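Local coordinates for putative glycosyltransferase (Mannosyltransferase) involved in glycosylating the PBCV-1 major capsid protein (Paramecium bursaria Chlorella virus 1, PDB 2P6W) that probably transfers a sugar from a nucleotide-sugar donor to the viral major capsid protein, its N-terminal GT-A-type domain binding UDP-glucose and manganese, at residues R58-I63 against E133-V138; A113-Y118 against K182-H187. All coordinates share one frame; numbering follows the deposited sequence.

Interaction 1. Residues R58-I63 against E133-V138; sequences RRSWII and EIEKIV
Ser-60 and Glu-135 join two helices, 59-69 and 132-140, that pack side by side against the central mixed sheet of this GT-A-type domain. The axes of the short segments 59-63 and 133-138 run roughly antiparallel, at 144°, and approach to 8.4 Å, with the Ser-60 and Glu-135 CA atoms 5.3 Å apart. Polar contacts centre on the buried Glu-135 carboxylate. Ser-60 OG donates to Glu-135 OE1 over 2.7 Å, on the syn side but 32° out of the carboxylate plane. A water gives a second bond to the same oxygen and reaches the carbonyl of Arg-59 weakly. OE2 is held separately, by a salt bridge to Lys-125 and the hydroxyl of Tyr-107, so the buried charge is probably well compensated. Arg-59, a UDP-glucose-binding residue, takes almost no part in the packing and forms a salt bridge with the manganese ligand Asp-80. The apolar part is small. Glu-135 bends at chi2 (-75°), which brings the carboxylate back toward Ser-60 while its methylene groups lie against Ile-63, the two side chains crossing nearly at right angles. Here Ile-63 CG2 meets Glu-135 CB at 3.7 Å. One helical turn on, Val-138 CG1 sits 3.3 Å from Ser-60 OG.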
loop_
_atom_site.group_PDB
_atom_site.type_symbol
_atom_site.label_atom_id
_atom_site.label_comp_id
_atom_site.label_asym_id
_atom_site.label_seq_id
_atom_site.Cartn_x
_atom_site.Cartn_y
_atom_site.Cartn_z
ATOM N N ARG A 58 -2.085 1.767 -11.106
ATOM C CA ARG A 58 -1.570 0.425 -11.406
ATOM C C ARG A 58 -1.695 -0.576 -10.248
ATOM O O ARG A 58 -1.848 -1.776 -10.494
ATOM C CB ARG A 58 -0.132 0.462 -11.937
ATOM C CG ARG A 58 0.219 -0.815 -12.695
ATOM C CD ARG A 58 1.474 -0.683 -13.518
ATOM N NE ARG A 58 1.527 -1.727 -14.549
ATOM C CZ ARG A 58 2.511 -2.613 -14.682
ATOM N NH1 ARG A 58 3.557 -2.584 -13.878
ATOM N NH2 ARG A 58 2.453 -3.515 -15.653
ATOM N N ARG A 59 -1.653 -0.102 -9.001
ATOM C CA ARG A 59 -1.846 -0.982 -7.837
ATOM C C ARG A 59 -3.149 -1.811 -7.920
ATOM O O ARG A 59 -3.199 -2.952 -7.453
ATOM C CB ARG A 59 -1.824 -0.166 -6.556
ATOM C CG ARG A 59 -2.951 0.815 -6.446
ATOM C CD ARG A 59 -2.651 1.838 -5.340
ATOM N NE ARG A 59 -1.649 2.777 -5.826
ATOM C CZ ARG A 59 -0.948 3.597 -5.053
ATOM N NH1 ARG A 59 -1.133 3.590 -3.741
ATOM N NH2 ARG A 59 -0.049 4.413 -5.599
ATOM N N SER A 60 -4.195 -1.235 -8.518
ATOM C CA SER A 60 -5.488 -1.918 -8.620
ATOM C C SER A 60 -5.521 -2.933 -9.767
ATOM O O SER A 60 -6.468 -3.730 -9.890
ATOM C CB SER A 60 -6.625 -0.902 -8.755
ATOM O OG SER A 60 -6.689 -0.084 -7.602
ATOM N N TRP A 61 -4.496 -2.881 -10.621
ATOM C CA TRP A 61 -4.265 -3.914 -11.623
ATOM C C TRP A 61 -3.362 -5.008 -11.040
ATOM O O TRP A 61 -3.627 -6.207 -11.224
ATOM C CB TRP A 61 -3.649 -3.292 -12.880
ATOM C CG TRP A 61 -3.364 -4.262 -13.999
ATOM C CD1 TRP A 61 -4.226 -4.672 -14.965
ATOM C CD2 TRP A 61 -2.116 -4.912 -14.262
ATOM N NE1 TRP A 61 -3.598 -5.557 -15.817
ATOM C CE2 TRP A 61 -2.306 -5.728 -15.397
ATOM C CE3 TRP A 61 -0.865 -4.924 -13.618
ATOM C CZ2 TRP A 61 -1.283 -6.519 -15.930
ATOM C CZ3 TRP A 61 0.154 -5.703 -14.161
ATOM C CH2 TRP A 61 -0.069 -6.498 -15.301
ATOM N N ILE A 62 -2.311 -4.594 -10.328
ATOM C CA ILE A 62 -1.359 -5.542 -9.703
ATOM C C ILE A 62 -2.045 -6.466 -8.686
ATOM O O ILE A 62 -1.671 -7.641 -8.542
ATOM C CB ILE A 62 -0.140 -4.818 -9.075
ATOM C CG1 ILE A 62 0.624 -4.038 -10.144
ATOM C CG2 ILE A 62 0.812 -5.802 -8.316
ATOM C CD1 ILE A 62 1.610 -3.059 -9.549
ATOM N N ILE A 63 -3.065 -5.971 -7.983
ATOM C CA ILE A 63 -3.795 -6.846 -7.069
ATOM C C ILE A 63 -4.371 -8.116 -7.744
ATOM O O ILE A 63 -4.362 -9.187 -7.127
ATOM C CB ILE A 63 -4.840 -6.066 -6.227
ATOM C CG1 ILE A 63 -5.221 -6.874 -4.981
ATOM C CG2 ILE A 63 -6.032 -5.628 -7.087
ATOM C CD1 ILE A 63 -6.096 -6.110 -4.013
ATOM N N GLU A 133 -13.285 -7.641 -6.879
ATOM C CA GLU A 133 -14.101 -7.152 -8.001
ATOM C C GLU A 133 -14.251 -5.635 -7.931
ATOM O O GLU A 133 -14.383 -4.956 -8.956
ATOM C CB GLU A 133 -15.452 -7.862 -8.000
ATOM C CG GLU A 133 -15.315 -9.311 -8.451
ATOM C CD GLU A 133 -15.027 -9.408 -9.929
ATOM O OE1 GLU A 133 -15.761 -8.772 -10.719
ATOM O OE2 GLU A 133 -14.066 -10.122 -10.295
ATOM N N ILE A 134 -14.195 -5.107 -6.714
ATOM C CA ILE A 134 -14.182 -3.655 -6.525
ATOM C C ILE A 134 -12.909 -3.041 -7.074
ATOM O O ILE A 134 -12.959 -2.021 -7.768
ATOM C CB ILE A 134 -14.336 -3.265 -5.047
ATOM C CG1 ILE A 134 -15.727 -3.693 -4.555
ATOM C CG2 ILE A 134 -14.098 -1.761 -4.880
ATOM C CD1 ILE A 134 -15.991 -3.407 -3.075
ATOM N N GLU A 135 -11.767 -3.660 -6.778
ATOM C CA GLU A 135 -10.504 -3.151 -7.314
ATOM C C GLU A 135 -10.505 -3.171 -8.850
ATOM O O GLU A 135 -9.921 -2.300 -9.495
ATOM C CB GLU A 135 -9.341 -3.947 -6.765
ATOM C CG GLU A 135 -9.099 -3.650 -5.286
ATOM C CD GLU A 135 -8.442 -2.288 -5.091
ATOM O OE1 GLU A 135 -7.482 -1.979 -5.820
ATOM O OE2 GLU A 135 -8.876 -1.515 -4.219
ATOM N N LYS A 136 -11.158 -4.169 -9.433
ATOM C CA LYS A 136 -11.296 -4.204 -10.878
ATOM C C LYS A 136 -12.009 -2.950 -11.384
ATOM O O LYS A 136 -11.615 -2.377 -12.407
ATOM C CB LYS A 136 -12.057 -5.448 -11.345
ATOM C CG LYS A 136 -11.249 -6.721 -11.330
ATOM C CD LYS A 136 -12.037 -7.866 -11.979
ATOM C CE LYS A 136 -11.348 -9.219 -11.838
ATOM N NZ LYS A 136 -12.195 -10.277 -12.480
ATOM N N ILE A 137 -13.038 -2.516 -10.658
ATOM C CA ILE A 137 -13.728 -1.285 -11.016
ATOM C C ILE A 137 -12.832 -0.061 -10.828
ATOM O O ILE A 137 -12.785 0.820 -11.693
ATOM C CB ILE A 137 -15.057 -1.125 -10.224
ATOM C CG1 ILE A 137 -16.013 -2.277 -10.554
ATOM C CG2 ILE A 137 -15.698 0.197 -10.550
ATOM C CD1 ILE A 137 -16.411 -2.341 -12.002
ATOM N N VAL A 138 -12.074 -0.029 -9.733
ATOM C CA VAL A 138 -11.168 1.090 -9.491
ATOM C C VAL A 138 -10.210 1.211 -10.670
ATOM O O VAL A 138 -10.031 2.286 -11.212
ATOM C CB VAL A 138 -10.352 0.882 -8.228
ATOM C CG1 VAL A 138 -9.242 1.952 -8.096
ATOM C CG2 VAL A 138 -11.262 0.930 -7.013
HETATM O O HOH W 1 -4.805 -2.259 -4.930
#

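Interaction 2. Residues A113-Y118 against K182-H187; sequences APWGSY and KAYPEH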
loop_
_atom_site.group_PDB
_atom_site.type_symbol
_atom_site.label_atom_id
_atom_site.label_comp_id
_atom_site.label_asym_id
_atom_site.label_seq_id
_atom_site.Cartn_x
_atom_site.Cartn_y
_atom_site.Cartn_z
ATOM N N ALA A 113 -3.485 12.985 8.713
ATOM C CA ALA A 113 -3.758 14.263 9.372
ATOM C C ALA A 113 -2.769 14.574 10.484
ATOM O O ALA A 113 -2.199 13.662 11.066
ATOM C CB ALA A 113 -5.168 14.240 9.952
ATOM N N PRO A 114 -2.580 15.867 10.801
ATOM C CA PRO A 114 -3.077 17.047 10.103
ATOM C C PRO A 114 -2.123 17.569 9.016
ATOM O O PRO A 114 -2.362 18.658 8.465
ATOM C CB PRO A 114 -3.142 18.070 11.237
ATOM C CG PRO A 114 -1.938 17.776 12.041
ATOM C CD PRO A 114 -1.819 16.248 12.007
ATOM N N TRP A 115 -1.075 16.797 8.720
ATOM C CA TRP A 115 0.056 17.261 7.905
ATOM C C TRP A 115 -0.119 16.995 6.403
ATOM O O TRP A 115 0.672 17.498 5.596
ATOM C CB TRP A 115 1.366 16.599 8.378
ATOM C CG TRP A 115 1.488 16.608 9.849
ATOM C CD1 TRP A 115 1.449 15.524 10.693
ATOM C CD2 TRP A 115 1.650 17.761 10.676
ATOM N NE1 TRP A 115 1.590 15.936 11.999
ATOM C CE2 TRP A 115 1.696 17.308 12.021
ATOM C CE3 TRP A 115 1.769 19.135 10.414
ATOM C CZ2 TRP A 115 1.846 18.183 13.098
ATOM C CZ3 TRP A 115 1.923 20.013 11.492
ATOM C CH2 TRP A 115 1.962 19.527 12.822
ATOM N N GLY A 116 -1.116 16.182 6.044
ATOM C CA GLY A 116 -1.247 15.669 4.676
ATOM C C GLY A 116 -2.079 16.568 3.785
ATOM O O GLY A 116 -2.184 17.767 4.044
ATOM N N SER A 117 -2.673 16.001 2.733
ATOM C CA SER A 117 -3.509 16.821 1.851
ATOM C C SER A 117 -4.797 16.111 1.447
ATOM O O SER A 117 -5.576 16.659 0.688
ATOM C CB SER A 117 -2.737 17.238 0.605
ATOM O OG SER A 117 -2.208 16.097 -0.023
ATOM N N TYR A 118 -5.031 14.917 1.982
ATOM C CA TYR A 118 -6.215 14.130 1.601
ATOM C C TYR A 118 -6.704 13.276 2.795
ATOM O O TYR A 118 -5.912 12.940 3.699
ATOM C CB TYR A 118 -5.883 13.268 0.366
ATOM C CG TYR A 118 -7.139 12.811 -0.354
ATOM C CD1 TYR A 118 -7.923 13.727 -1.063
ATOM C CD2 TYR A 118 -7.568 11.491 -0.287
ATOM C CE1 TYR A 118 -9.089 13.330 -1.700
ATOM C CE2 TYR A 118 -8.731 11.082 -0.934
ATOM C CZ TYR A 118 -9.487 12.013 -1.632
ATOM O OH TYR A 118 -10.661 11.629 -2.241
ATOM N N LYS A 182 8.326 12.275 6.971
ATOM C CA LYS A 182 8.446 13.704 7.270
ATOM C C LYS A 182 7.373 14.226 8.227
ATOM O O LYS A 182 7.606 15.195 8.962
ATOM C CB LYS A 182 8.476 14.521 5.974
ATOM C CG LYS A 182 9.864 14.463 5.304
ATOM C CD LYS A 182 9.886 15.207 3.991
ATOM C CE LYS A 182 11.315 15.430 3.508
ATOM N NZ LYS A 182 11.369 16.359 2.337
ATOM N N ALA A 183 6.206 13.581 8.205
ATOM C CA ALA A 183 5.040 14.033 8.961
ATOM C C ALA A 183 5.003 13.531 10.406
ATOM O O ALA A 183 4.519 14.247 11.308
ATOM C CB ALA A 183 3.782 13.602 8.244
ATOM N N TYR A 184 5.473 12.297 10.605
ATOM C CA TYR A 184 5.457 11.662 11.921
ATOM C C TYR A 184 6.840 11.146 12.335
ATOM O O TYR A 184 6.988 9.978 12.673
ATOM C CB TYR A 184 4.433 10.502 11.936
ATOM C CG TYR A 184 3.068 10.857 11.391
ATOM C CD1 TYR A 184 2.207 11.727 12.084
ATOM C CD2 TYR A 184 2.627 10.318 10.176
ATOM C CE1 TYR A 184 0.944 12.052 11.565
ATOM C CE2 TYR A 184 1.365 10.621 9.663
ATOM C CZ TYR A 184 0.534 11.487 10.361
ATOM O OH TYR A 184 -0.695 11.777 9.817
ATOM N N PRO A 185 7.865 12.034 12.338
ATOM C CA PRO A 185 9.246 11.610 12.610
ATOM C C PRO A 185 9.380 10.899 13.950
ATOM O O PRO A 185 10.209 9.995 14.075
ATOM C CB PRO A 185 10.034 12.933 12.657
ATOM C CG PRO A 185 8.976 14.017 12.826
ATOM C CD PRO A 185 7.772 13.486 12.108
ATOM N N GLU A 186 8.582 11.330 14.927
ATOM C CA GLU A 186 8.604 10.808 16.295
ATOM C C GLU A 186 8.067 9.376 16.415
ATOM O O GLU A 186 8.317 8.697 17.421
ATOM C CB GLU A 186 7.814 11.742 17.236
ATOM C CG GLU A 186 6.266 11.704 17.104
ATOM C CD GLU A 186 5.674 12.622 16.015
ATOM O OE1 GLU A 186 6.422 13.067 15.125
ATOM O OE2 GLU A 186 4.439 12.871 16.036
ATOM N N HIS A 187 7.322 8.933 15.401
ATOM C CA HIS A 187 6.684 7.622 15.430
ATOM C C HIS A 187 7.457 6.603 14.608
ATOM O O HIS A 187 7.196 5.398 14.718
ATOM C CB HIS A 187 5.247 7.690 14.897
ATOM C CG HIS A 187 4.296 8.446 15.774
ATOM N ND1 HIS A 187 3.664 7.879 16.861
ATOM C CD2 HIS A 187 3.835 9.719 15.696
ATOM C CE1 HIS A 187 2.872 8.773 17.425
ATOM N NE2 HIS A 187 2.953 9.896 16.734
HETATM O O HOH W 2 3.917 14.600 13.980
#
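Ala-183 and Tyr-184 meet Ala-113 and Trp-115 where two irregular loops come together at the surface of the glycosyltransferase domain. The CB of Ala-183 points at the other loop and packs against Trp-115 CB at 3.9 Å. Its carbonyl oxygen approaches Trp-115 CD1 to 3.4 Å and accepts a hydrogen bond from a water, which also donates to Glu-186 OE2 and takes a weak bond from Trp-115 NE1. Next comes Tyr-184, whose buried side chain contributes both a hydrogen bond and ring packing. With CG beside its own backbone N (chi1 -49°), the ring extends across to the first loop, and its hydroxyl donates to Ala-113 O over 2.7 Å. The donor stands above the carbonyl plane, 44° out of it. Trp-115 turns an edge toward the tyrosine face in an offset edge-to-face pair, the five-membered ring centroid 5.5 Å from that of the phenol and the planes at 69°; Trp-115 CD1 and Tyr-184 CE1 are 3.6 Å apart. Pro-114, which follows a cis peptide, lays its CG over the centre of one indole face. Farther on, His-187 N closes a turn onto Tyr-184 O. Tyr-175 stacks on His-187 and meets Tyr-184 edge-to-face. The contact thus bridges the loop between strands 107-110 and 124-128 and the one between strands 179-180 and 193-195, while Tyr-118 reaches helix 153-164.

Interaction 1 is interior and interaction 2 largely superficial: they lie on opposite sides of the chain's centre, their own centres 27 Å apart, and share no residue. The first pairs regular helices through a buried carboxylate, its charge met by protein groups and one water, with aliphatic packing beside it. In the second, loops meet through aromatic rings, a phenol-to-carbonyl bond and a water among more exposed residues. Their relation to the donor and metal site differs: segment 58-63 carries Arg-59, whereas 182-187 holds no binding residue and only precedes the strand bearing the manganese ligand His-195. The segments alternate along the chain, and helix 153-164 touches Ser-60, Val-138 and, from segment 113-118, Tyr-118.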